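Local coordinates for uncharacterized protein (Leptotrichia buccalis, PDB 3T8K) that is of unknown function but folds as a stack of alpha-hairpin, ankyrin-type repeats, an architecture that commonly serves protein-protein recognition, at residues G92-C97 against I133-L138; L82-G87 against F119-N124; K112-V117 against K150-L155; I41-L46 against E74-F79. One frame throughout, in Å; residues are numbered along the deposited sequence.

In the fold
Interactions 2 and 4 are buried, interactions 1 and 3 only partly so. Interactions 1 and 4 rest mainly on apolar side chains, the first between two nearly parallel helices with a water at its margin, the second between a helix and the lead-in to helix 79-85. Interaction 2 adds a side-chain amide bond to aromatic packing, and interaction 3, between loops, combines backbone and aspartate bonds with an oblique tyrosine-tryptophan pair. Interactions 1, 2 and 4 meet around L46, F79, L82, F83 and C97. Interactions 2 and 3 also touch the second subunit.

Interaction 1. Residues G92-C97 against I133-L138; sequences GTTELC and IPLYKL
T94 lies against L135 and L138, and these residues, with C97 beside them, illustrate how two nearly parallel helices pack side by side in an ankyrin-type stack. Helices 90-102 and 129-140 run the same way here, their segment axes 20° apart and 9.5 Å at closest approach. T94, which has the most surface buried, works with both branches. Its CG2, anti to the backbone N, reaches CD1 of L138 at 3.8 Å and also meets the ring of P134 at CB, while OG1 of T94 sits 3.6 Å from CB of L135. The hydroxyl is not lost to this apolar neighbour: it bonds to the carbonyl of I90 one turn back and accepts from a water at 2.9 Å. The same water takes the amide hydrogen of L135 at 3.1 Å, N to water O; this amide has no bond to the turn before, at a kink that begins at P134, whose ring nitrogen carries no hydrogen.

L135 sends its CG anti to the backbone N (chi1 176°), which brings CD1 to 3.8 Å from SG of C97; the same leucine also touches F83 of helix 79-85. L138 comes in obliquely, with CD1 3.5 Å from the carbonyl O of T94 and farther from the sulfur of C97, and its side chain packs on K98 and L101 as well. The contact thus has an apolar side, where thiol and leucine methyls meet, and a wetter margin, where one water satisfies an amide left without a helix bond and ties it to a threonine that is already bonded within its own helix.

Interaction 2. Residues L82-G87 against F119-N124; sequences LFQGGG and FKNIFN
The ring of F83 packs against F119 and I122, while the amide of N121 takes hold of the backbone beside it. With CG anti to its carbonyl carbon (chi1 -66°), F83 turns its ring so that CB of F119 lies over one face, a CH-pi contact 4.1 Å from the centroid. The methyl CG2 of I122 approaches obliquely, 3.4 Å from CD1 of F83.

N121 extends CG anti to its backbone N (chi1 -164°), aiming ND2 at the carbonyl O of F83 in a nearly straight bond of 3.1 Å and 172°. The acceptor lies in the plane of the asparagine amide, whose other end, OD1, accepts from ND2 of N124, so both ends fix its rotation. The chain of Q84 bends at chi2, bringing OE1 back to a water that bridges to the N of N121. With an alanine in place of N121, the F83 carbonyl would probably lose this donor and the amide of N124 its acceptor, leaving the latter freer to turn.

The carbonyl of F83 also bonds to Y125. Helix 129-140 covers F83 and I122 through L135 and M132, C97 of helix 90-102 adjoins F83, and Q84 packs on F126 of the second subunit.

Interaction 3. Residues K112-V117 against K150-L155; sequences KPYKIV and KDKWGL
OD1 of D151 is gripped by two backbone amides, W153 N at 2.7 Å and L155 N at 3.0 Å, which reach it from opposite faces of the carboxylate plane. The first closes an Asx turn, set within a type I beta turn from D151 to G154; the wider setting is two connecting loops of an ankyrin-type stack lying side by side. Tied to its own turn, the aspartate presents CB to the facing loop, 3.8 Å from CG2 of I116, while its other oxygen has a long, weak ion pair with K120.

Between the loops, the N of K152 donates to the carbonyl O of Y114 over 3.1 Å, from above the carbonyl plane. Close by, the CA of D151 makes a CA-H...O contact with the O of K115. Within their own loop, K115 and I116 both face Y111 in a G1 beta bulge. The rings of Y114 and W153 meet obliquely, their planes 51° apart. Their polar ends turn to the second subunit: Y114 OH bonds to the carbonyl of its G87, and W153 NE1 to its E131, so the loop pairing also shapes part of the dimer surface. At the edge of the Y114 ring, the extended chain of K152 passes with CD 4.1 Å from CD1 of Y114 and 3.7 Å from the carbonyl O of P113.

Interaction 4. Residues I41-L46 against E74-F79; sequences ILYDVL and EGTTLF
The backbones of Y43 and L78 approach to 5.8 Å between their CA atoms, where helix 41-45 meets the chain that leads into helix 79-85. The contact is a compact example of a leucine filling the join between two helical elements. L78 has the most surface buried, and its two methyls part. CD1 goes to CB of L42 at 3.7 Å and on to the CD1 of that leucine, whereas CD2 rests beside the backbone N of Y43 at 3.6 Å and near its CB. From the other end of the segment, L46 crosses L78 at about a right angle and sets its CD1 3.4 Å from the carbonyl O of L78 and 3.9 Å from its CB.

Y43 swings its ring along the facing chain because CG stands anti to the backbone N (chi1 -158°). It slides past L78 in the opposite direction, and the methyl CG2 of T76 meets the ring at its edge, near the ring plane, 3.9 Å from OH of Y43. CE1 of Y43 passes obliquely by the carbonyl O of T77. Replacing Y43 with a serine would probably open a gap beside the methyls of T76 and L78, since the ring that spans both would be gone. Just beyond, OG1 of T77 accepts a weak capping bond from the N of F79 at the start of the next helix.

Around this join, P81 and L82 of helix 79-85 lie against L46, F80 and P81 against Y43, and F100 of helix 90-102 packs on both L46 and L78, while helix 51-63 backs V45 and I41.

Interaction 1. Residues G92-C97 against I133-L138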
loop_
_atom_site.group_PDB
_atom_site.type_symbol
_atom_site.label_atom_id
_atom_site.label_comp_id
_atom_site.label_asym_id
_atom_site.label_seq_id
_atom_site.Cartn_x
_atom_site.Cartn_y
_atom_site.Cartn_z
ATOM N N GLY A 92 13.511 9.118 -7.777
ATOM C CA GLY A 92 13.283 9.618 -6.432
ATOM C C GLY A 92 13.475 8.565 -5.357
ATOM O O GLY A 92 14.101 8.809 -4.328
ATOM N N THR A 93 12.937 7.379 -5.605
ATOM C CA THR A 93 13.054 6.271 -4.674
ATOM C C THR A 93 14.516 5.870 -4.493
ATOM O O THR A 93 14.949 5.558 -3.389
ATOM C CB THR A 93 12.209 5.086 -5.167
ATOM O OG1 THR A 93 10.828 5.461 -5.126
ATOM C CG2 THR A 93 12.436 3.833 -4.316
ATOM N N THR A 94 15.274 5.877 -5.584
ATOM C CA THR A 94 16.686 5.540 -5.515
ATOM C C THR A 94 17.437 6.545 -4.655
ATOM O O THR A 94 18.196 6.167 -3.765
ATOM C CB THR A 94 17.307 5.500 -6.909
ATOM O OG1 THR A 94 16.613 4.523 -7.694
ATOM C CG2 THR A 94 18.781 5.122 -6.829
ATOM N N GLU A 95 17.216 7.826 -4.941
ATOM C CA GLU A 95 17.815 8.924 -4.185
ATOM C C GLU A 95 17.530 8.814 -2.686
ATOM O O GLU A 95 18.435 8.961 -1.859
ATOM C CB GLU A 95 17.304 10.263 -4.720
ATOM C CG GLU A 95 18.395 11.175 -5.242
ATOM C CD GLU A 95 19.377 11.579 -4.163
ATOM O OE1 GLU A 95 18.964 12.290 -3.224
ATOM O OE2 GLU A 95 20.557 11.180 -4.250
ATOM N N LEU A 96 16.270 8.565 -2.336
ATOM C CA LEU A 96 15.887 8.417 -0.936
ATOM C C LEU A 96 16.556 7.190 -0.297
ATOM O O LEU A 96 17.006 7.250 0.853
ATOM C CB LEU A 96 14.362 8.346 -0.781
ATOM C CG LEU A 96 13.598 9.648 -1.040
ATOM C CD1 LEU A 96 12.084 9.425 -0.997
ATOM C CD2 LEU A 96 14.003 10.696 -0.028
ATOM N N CYS A 97 16.613 6.079 -1.028
ATOM C CA CYS A 97 17.333 4.904 -0.529
ATOM C C CYS A 97 18.802 5.235 -0.258
ATOM O O CYS A 97 19.337 4.893 0.793
ATOM C CB CYS A 97 17.223 3.715 -1.495
ATOM S SG CYS A 97 18.101 2.196 -0.950
ATOM N N ILE A 133 19.224 -0.375 -12.074
ATOM C CA ILE A 133 20.613 -0.679 -11.733
ATOM C C ILE A 133 21.205 0.175 -10.602
ATOM O O ILE A 133 21.815 -0.365 -9.685
ATOM C CB ILE A 133 21.531 -0.677 -12.977
ATOM C CG1 ILE A 133 21.209 -1.885 -13.854
ATOM C CG2 ILE A 133 22.994 -0.710 -12.563
ATOM C CD1 ILE A 133 21.998 -1.931 -15.126
ATOM N N PRO A 134 21.021 1.503 -10.653
ATOM C CA PRO A 134 21.550 2.296 -9.537
ATOM C C PRO A 134 21.000 1.818 -8.193
ATOM O O PRO A 134 21.774 1.649 -7.248
ATOM C CB PRO A 134 21.066 3.712 -9.857
ATOM C CG PRO A 134 20.933 3.722 -11.350
ATOM C CD PRO A 134 20.409 2.351 -11.690
ATOM N N LEU A 135 19.689 1.590 -8.114
ATOM C CA LEU A 135 19.084 1.085 -6.887
ATOM C C LEU A 135 19.622 -0.301 -6.520
ATOM O O LEU A 135 19.932 -0.558 -5.363
ATOM C CB LEU A 135 17.548 1.083 -6.982
ATOM C CG LEU A 135 16.788 0.488 -5.800
ATOM C CD1 LEU A 135 17.142 1.245 -4.517
ATOM C CD2 LEU A 135 15.269 0.513 -6.033
ATOM N N TYR A 136 19.743 -1.189 -7.509
ATOM C CA TYR A 136 20.293 -2.525 -7.281
ATOM C C TYR A 136 21.702 -2.442 -6.677
ATOM O O TYR A 136 22.047 -3.185 -5.756
ATOM C CB TYR A 136 20.363 -3.310 -8.596
ATOM C CG TYR A 136 19.054 -3.848 -9.141
ATOM C CD1 TYR A 136 17.921 -3.972 -8.344
ATOM C CD2 TYR A 136 18.965 -4.263 -10.466
ATOM C CE1 TYR A 136 16.734 -4.481 -8.861
ATOM C CE2 TYR A 136 17.790 -4.769 -10.986
ATOM C CZ TYR A 136 16.683 -4.881 -10.185
ATOM O OH TYR A 136 15.522 -5.384 -10.719
ATOM N N LYS A 137 22.514 -1.535 -7.208
ATOM C CA LYS A 137 23.878 -1.349 -6.724
ATOM C C LYS A 137 23.912 -0.901 -5.270
ATOM O O LYS A 137 24.742 -1.372 -4.492
ATOM C CB LYS A 137 24.632 -0.352 -7.605
ATOM C CG LYS A 137 24.975 -0.907 -8.985
ATOM C CD LYS A 137 25.805 0.091 -9.778
ATOM C CE LYS A 137 26.231 -0.461 -11.122
ATOM N NZ LYS A 137 27.068 0.537 -11.842
ATOM N N LEU A 138 23.014 0.016 -4.915
ATOM C CA LEU A 138 22.921 0.501 -3.544
ATOM C C LEU A 138 22.635 -0.667 -2.615
ATOM O O LEU A 138 23.321 -0.871 -1.614
ATOM C CB LEU A 138 21.808 1.549 -3.412
ATOM C CG LEU A 138 22.084 2.944 -3.967
ATOM C CD1 LEU A 138 20.818 3.797 -3.922
ATOM C CD2 LEU A 138 23.218 3.608 -3.187
HETATM O O HOH W 1 17.588 2.906 -9.949
#

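Interaction 2. Residues L82-G87 against F119-N124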
loop_
_atom_site.group_PDB
_atom_site.type_symbol
_atom_site.label_atom_id
_atom_site.label_comp_id
_atom_site.label_asym_id
_atom_site.label_seq_id
_atom_site.Cartn_x
_atom_site.Cartn_y
_atom_site.Cartn_z
ATOM N N LEU A 82 8.983 2.996 1.764
ATOM C CA LEU A 82 9.728 3.524 0.620
ATOM C C LEU A 82 9.564 2.611 -0.589
ATOM O O LEU A 82 9.188 3.053 -1.678
ATOM C CB LEU A 82 11.214 3.630 0.949
ATOM C CG LEU A 82 12.115 4.007 -0.233
ATOM C CD1 LEU A 82 11.795 5.407 -0.727
ATOM C CD2 LEU A 82 13.567 3.929 0.183
ATOM N N PHE A 83 9.850 1.332 -0.390
ATOM C CA PHE A 83 9.801 0.371 -1.495
ATOM C C PHE A 83 8.381 -0.056 -1.886
ATOM O O PHE A 83 8.105 -0.302 -3.066
ATOM C CB PHE A 83 10.703 -0.831 -1.196
ATOM C CG PHE A 83 12.161 -0.479 -1.146
ATOM C CD1 PHE A 83 12.727 0.290 -2.156
ATOM C CD2 PHE A 83 12.959 -0.888 -0.080
ATOM C CE1 PHE A 83 14.078 0.637 -2.118
ATOM C CE2 PHE A 83 14.303 -0.550 -0.028
ATOM C CZ PHE A 83 14.866 0.215 -1.049
ATOM N N GLN A 84 7.480 -0.140 -0.910
ATOM C CA GLN A 84 6.078 -0.431 -1.212
ATOM C C GLN A 84 5.455 0.629 -2.120
ATOM O O GLN A 84 4.707 0.300 -3.036
ATOM C CB GLN A 84 5.260 -0.555 0.074
ATOM C CG GLN A 84 5.562 -1.805 0.855
ATOM C CD GLN A 84 5.374 -3.059 0.020
ATOM O OE1 GLN A 84 6.336 -3.760 -0.270
ATOM N NE2 GLN A 84 4.128 -3.348 -0.368
ATOM N N GLY A 85 5.763 1.899 -1.863
ATOM C CA GLY A 85 5.142 2.984 -2.604
ATOM C C GLY A 85 5.987 3.677 -3.663
ATOM O O GLY A 85 5.504 4.592 -4.324
ATOM N N GLY A 86 7.227 3.234 -3.856
ATOM C CA GLY A 86 8.178 3.987 -4.665
ATOM C C GLY A 86 8.306 3.623 -6.137
ATOM O O GLY A 86 9.206 4.117 -6.824
ATOM N N GLY A 87 7.398 2.786 -6.633
ATOM C CA GLY A 87 7.499 2.250 -7.980
ATOM C C GLY A 87 7.320 3.225 -9.138
ATOM O O GLY A 87 7.831 2.980 -10.231
ATOM N N PHE A 119 12.965 -4.874 0.691
ATOM C CA PHE A 119 12.907 -4.380 -0.687
ATOM C C PHE A 119 12.180 -5.327 -1.637
ATOM O O PHE A 119 12.253 -5.168 -2.853
ATOM C CB PHE A 119 14.319 -4.108 -1.233
ATOM C CG PHE A 119 15.307 -5.182 -0.906
ATOM C CD1 PHE A 119 15.484 -6.267 -1.750
ATOM C CD2 PHE A 119 16.046 -5.116 0.267
ATOM C CE1 PHE A 119 16.391 -7.263 -1.431
ATOM C CE2 PHE A 119 16.945 -6.104 0.592
ATOM C CZ PHE A 119 17.120 -7.182 -0.260
ATOM N N LYS A 120 11.448 -6.295 -1.098
ATOM C CA LYS A 120 10.850 -7.309 -1.972
ATOM C C LYS A 120 9.994 -6.705 -3.090
ATOM O O LYS A 120 9.970 -7.221 -4.211
ATOM C CB LYS A 120 10.027 -8.308 -1.172
ATOM C CG LYS A 120 9.261 -9.282 -2.052
ATOM C CD LYS A 120 8.795 -10.495 -1.256
ATOM C CE LYS A 120 8.015 -11.453 -2.132
ATOM N NZ LYS A 120 7.819 -12.765 -1.460
ATOM N N ASN A 121 9.291 -5.616 -2.794
ATOM C CA ASN A 121 8.386 -5.032 -3.787
ATOM C C ASN A 121 9.103 -4.485 -5.024
ATOM O O ASN A 121 8.492 -4.346 -6.084
ATOM C CB ASN A 121 7.519 -3.932 -3.164
ATOM C CG ASN A 121 6.313 -3.573 -4.028
ATOM O OD1 ASN A 121 5.609 -4.449 -4.537
ATOM N ND2 ASN A 121 6.071 -2.277 -4.195
ATOM N N ILE A 122 10.391 -4.167 -4.917
ATOM C CA ILE A 122 11.047 -3.550 -6.072
ATOM C C ILE A 122 11.068 -4.509 -7.247
ATOM O O ILE A 122 11.166 -4.098 -8.405
ATOM C CB ILE A 122 12.462 -3.019 -5.756
ATOM C CG1 ILE A 122 13.472 -4.164 -5.628
ATOM C CG2 ILE A 122 12.426 -2.134 -4.513
ATOM C CD1 ILE A 122 14.898 -3.687 -5.450
ATOM N N PHE A 123 10.941 -5.791 -6.946
ATOM C CA PHE A 123 10.965 -6.805 -7.996
ATOM C C PHE A 123 9.611 -6.889 -8.688
ATOM O O PHE A 123 9.446 -7.613 -9.669
ATOM C CB PHE A 123 11.421 -8.147 -7.428
ATOM C CG PHE A 123 12.728 -8.062 -6.699
ATOM C CD1 PHE A 123 13.885 -7.680 -7.368
ATOM C CD2 PHE A 123 12.801 -8.327 -5.342
ATOM C CE1 PHE A 123 15.087 -7.576 -6.693
ATOM C CE2 PHE A 123 14.000 -8.217 -4.658
ATOM C CZ PHE A 123 15.146 -7.853 -5.336
ATOM N N ASN A 124 8.654 -6.114 -8.184
ATOM C CA ASN A 124 7.337 -6.006 -8.803
ATOM C C ASN A 124 7.223 -4.781 -9.691
ATOM O O ASN A 124 6.223 -4.596 -10.386
ATOM C CB ASN A 124 6.250 -5.928 -7.735
ATOM C CG ASN A 124 5.969 -7.259 -7.100
ATOM O OD1 ASN A 124 5.952 -8.286 -7.777
ATOM N ND2 ASN A 124 5.748 -7.256 -5.795
HETATM O O HOH W 2 9.071 -3.961 -0.407
#

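Interaction 3. Residues K112-V117 against K150-L155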
loop_
_atom_site.group_PDB
_atom_site.type_symbol
_atom_site.label_atom_id
_atom_site.label_comp_id
_atom_site.label_asym_id
_atom_site.label_seq_id
_atom_site.Cartn_x
_atom_site.Cartn_y
_atom_site.Cartn_z
ATOM N N LYS A 112 9.115 -8.042 9.515
ATOM C CA LYS A 112 8.777 -9.199 10.354
ATOM C C LYS A 112 7.424 -9.885 10.090
ATOM O O LYS A 112 7.365 -11.107 9.999
ATOM C CB LYS A 112 8.939 -8.859 11.843
ATOM C CG LYS A 112 10.398 -8.766 12.264
ATOM C CD LYS A 112 10.562 -8.108 13.624
ATOM C CE LYS A 112 12.014 -7.688 13.846
ATOM N NZ LYS A 112 12.149 -6.679 14.939
ATOM N N PRO A 113 6.340 -9.109 9.954
ATOM C CA PRO A 113 5.026 -9.756 9.829
ATOM C C PRO A 113 4.961 -10.836 8.746
ATOM O O PRO A 113 4.217 -11.806 8.903
ATOM C CB PRO A 113 4.097 -8.581 9.502
ATOM C CG PRO A 113 4.731 -7.430 10.207
ATOM C CD PRO A 113 6.219 -7.641 10.016
ATOM N N TYR A 114 5.743 -10.687 7.682
ATOM C CA TYR A 114 5.736 -11.659 6.593
ATOM C C TYR A 114 7.105 -12.317 6.418
ATOM O O TYR A 114 7.284 -13.171 5.555
ATOM C CB TYR A 114 5.310 -10.983 5.289
ATOM C CG TYR A 114 3.828 -10.683 5.184
ATOM C CD1 TYR A 114 2.895 -11.379 5.944
ATOM C CD2 TYR A 114 3.363 -9.698 4.321
ATOM C CE1 TYR A 114 1.531 -11.116 5.832
ATOM C CE2 TYR A 114 2.006 -9.424 4.208
ATOM C CZ TYR A 114 1.098 -10.134 4.958
ATOM O OH TYR A 114 -0.242 -9.853 4.832
ATOM N N LYS A 115 8.063 -11.912 7.251
ATOM C CA LYS A 115 9.443 -12.390 7.178
ATOM C C LYS A 115 10.051 -12.287 5.778
ATOM O O LYS A 115 10.628 -13.255 5.266
ATOM C CB LYS A 115 9.568 -13.821 7.718
ATOM C CG LYS A 115 10.593 -13.946 8.838
ATOM C CD LYS A 115 11.233 -15.324 8.887
ATOM C CE LYS A 115 10.246 -16.401 9.301
ATOM N NZ LYS A 115 10.911 -17.734 9.398
ATOM N N ILE A 116 9.939 -11.103 5.174
ATOM C CA ILE A 116 10.426 -10.865 3.818
ATOM C C ILE A 116 11.503 -9.790 3.787
ATOM O O ILE A 116 11.530 -8.905 4.644
ATOM C CB ILE A 116 9.282 -10.408 2.877
ATOM C CG1 ILE A 116 8.625 -9.127 3.388
ATOM C CG2 ILE A 116 8.241 -11.521 2.705
ATOM C CD1 ILE A 116 7.562 -8.595 2.450
ATOM N N VAL A 117 12.394 -9.852 2.802
ATOM C CA VAL A 117 13.339 -8.744 2.632
ATOM C C VAL A 117 12.553 -7.450 2.433
ATOM O O VAL A 117 11.453 -7.451 1.868
ATOM C CB VAL A 117 14.334 -8.960 1.487
ATOM C CG1 VAL A 117 15.273 -10.124 1.820
ATOM C CG2 VAL A 117 13.597 -9.211 0.166
ATOM N N LYS A 150 13.745 -18.231 4.584
ATOM C CA LYS A 150 12.363 -18.534 4.233
ATOM C C LYS A 150 11.401 -17.522 4.828
ATOM O O LYS A 150 11.477 -17.209 6.019
ATOM C CB LYS A 150 11.980 -19.921 4.755
ATOM C CG LYS A 150 12.883 -21.056 4.295
ATOM C CD LYS A 150 12.557 -21.486 2.883
ATOM C CE LYS A 150 12.833 -22.973 2.682
ATOM N NZ LYS A 150 14.280 -23.308 2.820
ATOM N N ASP A 151 10.474 -17.025 4.013
ATOM C CA ASP A 151 9.456 -16.112 4.529
ATOM C C ASP A 151 8.398 -16.908 5.285
ATOM O O ASP A 151 8.556 -18.119 5.497
ATOM C CB ASP A 151 8.838 -15.237 3.420
ATOM C CG ASP A 151 7.980 -16.027 2.427
ATOM O OD1 ASP A 151 7.647 -17.207 2.683
ATOM O OD2 ASP A 151 7.617 -15.442 1.382
ATOM N N LYS A 152 7.337 -16.223 5.694
ATOM C CA LYS A 152 6.262 -16.824 6.468
ATOM C C LYS A 152 5.642 -18.034 5.762
ATOM O O LYS A 152 4.950 -18.838 6.399
ATOM C CB LYS A 152 5.194 -15.767 6.761
ATOM C CG LYS A 152 4.026 -16.229 7.618
ATOM C CD LYS A 152 2.987 -15.126 7.722
ATOM C CE LYS A 152 1.718 -15.593 8.425
ATOM N NZ LYS A 152 0.652 -14.549 8.382
ATOM N N TRP A 153 5.891 -18.179 4.459
ATOM C CA TRP A 153 5.295 -19.290 3.706
ATOM C C TRP A 153 6.298 -20.230 3.050
ATOM O O TRP A 153 5.915 -21.071 2.236
ATOM C CB TRP A 153 4.285 -18.779 2.671
ATOM C CG TRP A 153 3.213 -17.947 3.277
ATOM C CD1 TRP A 153 2.045 -18.384 3.828
ATOM C CD2 TRP A 153 3.218 -16.524 3.417
ATOM N NE1 TRP A 153 1.320 -17.317 4.301
ATOM C CE2 TRP A 153 2.018 -16.164 4.062
ATOM C CE3 TRP A 153 4.118 -15.517 3.061
ATOM C CZ2 TRP A 153 1.698 -14.844 4.349
ATOM C CZ3 TRP A 153 3.800 -14.209 3.351
ATOM C CH2 TRP A 153 2.601 -13.883 3.987
ATOM N N GLY A 154 7.573 -20.084 3.396
ATOM C CA GLY A 154 8.593 -21.013 2.940
ATOM C C GLY A 154 9.351 -20.593 1.694
ATOM O O GLY A 154 10.064 -21.390 1.095
ATOM N N LEU A 155 9.205 -19.333 1.308
ATOM C CA LEU A 155 9.837 -18.821 0.101
ATOM C C LEU A 155 10.958 -17.850 0.468
ATOM O O LEU A 155 10.746 -16.924 1.251
ATOM C CB LEU A 155 8.789 -18.101 -0.755
ATOM C CG LEU A 155 9.173 -17.663 -2.169
ATOM C CD1 LEU A 155 9.207 -18.870 -3.099
ATOM C CD2 LEU A 155 8.201 -16.613 -2.678
#

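Interaction 4. Residues I41-L46 against E74-F79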
loop_
_atom_site.group_PDB
_atom_site.type_symbol
_atom_site.label_atom_id
_atom_site.label_comp_id
_atom_site.label_asym_id
_atom_site.label_seq_id
_atom_site.Cartn_x
_atom_site.Cartn_y
_atom_site.Cartn_z
ATOM N N ILE A 41 7.675 10.497 11.775
ATOM C CA ILE A 41 6.953 11.207 10.725
ATOM C C ILE A 41 7.323 10.738 9.301
ATOM O O ILE A 41 6.460 10.668 8.428
ATOM C CB ILE A 41 7.152 12.750 10.870
ATOM C CG1 ILE A 41 6.294 13.506 9.852
ATOM C CG2 ILE A 41 8.630 13.115 10.701
ATOM C CD1 ILE A 41 4.811 13.329 10.039
ATOM N N LEU A 42 8.591 10.408 9.067
ATOM C CA LEU A 42 9.019 9.955 7.730
ATOM C C LEU A 42 8.276 8.709 7.265
ATOM O O LEU A 42 8.053 8.523 6.063
ATOM C CB LEU A 42 10.528 9.715 7.671
ATOM C CG LEU A 42 11.358 10.986 7.589
ATOM C CD1 LEU A 42 12.834 10.684 7.802
ATOM C CD2 LEU A 42 11.110 11.691 6.251
ATOM N N TYR A 43 7.890 7.854 8.205
ATOM C CA TYR A 43 7.094 6.689 7.842
ATOM C C TYR A 43 5.769 7.116 7.200
ATOM O O TYR A 43 5.360 6.556 6.189
ATOM C CB TYR A 43 6.854 5.772 9.045
ATOM C CG TYR A 43 6.512 4.352 8.634
ATOM C CD1 TYR A 43 7.473 3.349 8.666
ATOM C CD2 TYR A 43 5.243 4.027 8.191
ATOM C CE1 TYR A 43 7.169 2.045 8.273
ATOM C CE2 TYR A 43 4.925 2.725 7.800
ATOM C CZ TYR A 43 5.892 1.744 7.840
ATOM O OH TYR A 43 5.580 0.456 7.443
ATOM N N ASP A 44 5.110 8.120 7.780
ATOM C CA ASP A 44 3.880 8.673 7.200
ATOM C C ASP A 44 4.122 9.321 5.836
ATOM O O ASP A 44 3.353 9.122 4.887
ATOM C CB ASP A 44 3.270 9.721 8.137
ATOM C CG ASP A 44 2.871 9.146 9.489
ATOM O OD1 ASP A 44 2.624 7.927 9.577
ATOM O OD2 ASP A 44 2.801 9.923 10.464
ATOM N N VAL A 45 5.185 10.115 5.738
ATOM C CA VAL A 45 5.533 10.748 4.472
ATOM C C VAL A 45 5.660 9.732 3.334
ATOM O O VAL A 45 5.163 9.948 2.227
ATOM C CB VAL A 45 6.860 11.490 4.580
ATOM C CG1 VAL A 45 7.236 12.108 3.245
ATOM C CG2 VAL A 45 6.762 12.581 5.657
ATOM N N LEU A 46 6.346 8.633 3.605
ATOM C CA LEU A 46 6.633 7.665 2.556
ATOM C C LEU A 46 5.361 7.016 2.028
ATOM O O LEU A 46 5.361 6.403 0.951
ATOM C CB LEU A 46 7.620 6.616 3.061
ATOM C CG LEU A 46 9.001 7.224 3.291
ATOM C CD1 LEU A 46 9.875 6.294 4.122
ATOM C CD2 LEU A 46 9.661 7.582 1.964
ATOM N N GLU A 74 6.595 -3.080 15.252
ATOM C CA GLU A 74 6.913 -4.406 14.728
ATOM C C GLU A 74 8.323 -4.472 14.157
ATOM O O GLU A 74 8.725 -5.497 13.603
ATOM C CB GLU A 74 5.915 -4.835 13.653
ATOM C CG GLU A 74 4.467 -4.734 14.064
ATOM C CD GLU A 74 3.741 -3.658 13.290
ATOM O OE1 GLU A 74 3.902 -2.464 13.634
ATOM O OE2 GLU A 74 3.021 -4.009 12.329
ATOM N N GLY A 75 9.070 -3.382 14.290
ATOM C CA GLY A 75 10.469 -3.373 13.894
ATOM C C GLY A 75 10.743 -2.929 12.473
ATOM O O GLY A 75 11.860 -3.066 11.986
ATOM N N THR A 76 9.732 -2.395 11.801
ATOM C CA THR A 76 9.869 -2.048 10.389
ATOM C C THR A 76 10.608 -0.728 10.179
ATOM O O THR A 76 10.240 0.294 10.761
ATOM C CB THR A 76 8.494 -1.955 9.731
ATOM O OG1 THR A 76 7.722 -3.116 10.070
ATOM C CG2 THR A 76 8.636 -1.846 8.227
ATOM N N THR A 77 11.643 -0.756 9.338
ATOM C CA THR A 77 12.394 0.451 8.989
ATOM C C THR A 77 11.690 1.284 7.925
ATOM O O THR A 77 10.695 0.852 7.338
ATOM C CB THR A 77 13.777 0.111 8.436
ATOM O OG1 THR A 77 13.615 -0.592 7.200
ATOM C CG2 THR A 77 14.550 -0.753 9.411
ATOM N N LEU A 78 12.225 2.477 7.670
ATOM C CA LEU A 78 11.666 3.364 6.661
ATOM C C LEU A 78 11.719 2.736 5.275
ATOM O O LEU A 78 10.974 3.132 4.383
ATOM C CB LEU A 78 12.414 4.698 6.648
ATOM C CG LEU A 78 12.250 5.505 7.942
ATOM C CD1 LEU A 78 12.929 6.838 7.780
ATOM C CD2 LEU A 78 10.781 5.685 8.273
ATOM N N PHE A 79 12.596 1.757 5.089
ATOM C CA PHE A 79 12.733 1.163 3.761
ATOM C C PHE A 79 11.443 0.513 3.252
ATOM O O PHE A 79 11.215 0.453 2.045
ATOM C CB PHE A 79 13.887 0.160 3.723
ATOM C CG PHE A 79 15.241 0.792 3.800
ATOM C CD1 PHE A 79 15.733 1.536 2.733
ATOM C CD2 PHE A 79 16.028 0.638 4.929
ATOM C CE1 PHE A 79 16.990 2.118 2.788
ATOM C CE2 PHE A 79 17.285 1.217 4.999
ATOM C CZ PHE A 79 17.771 1.963 3.922
#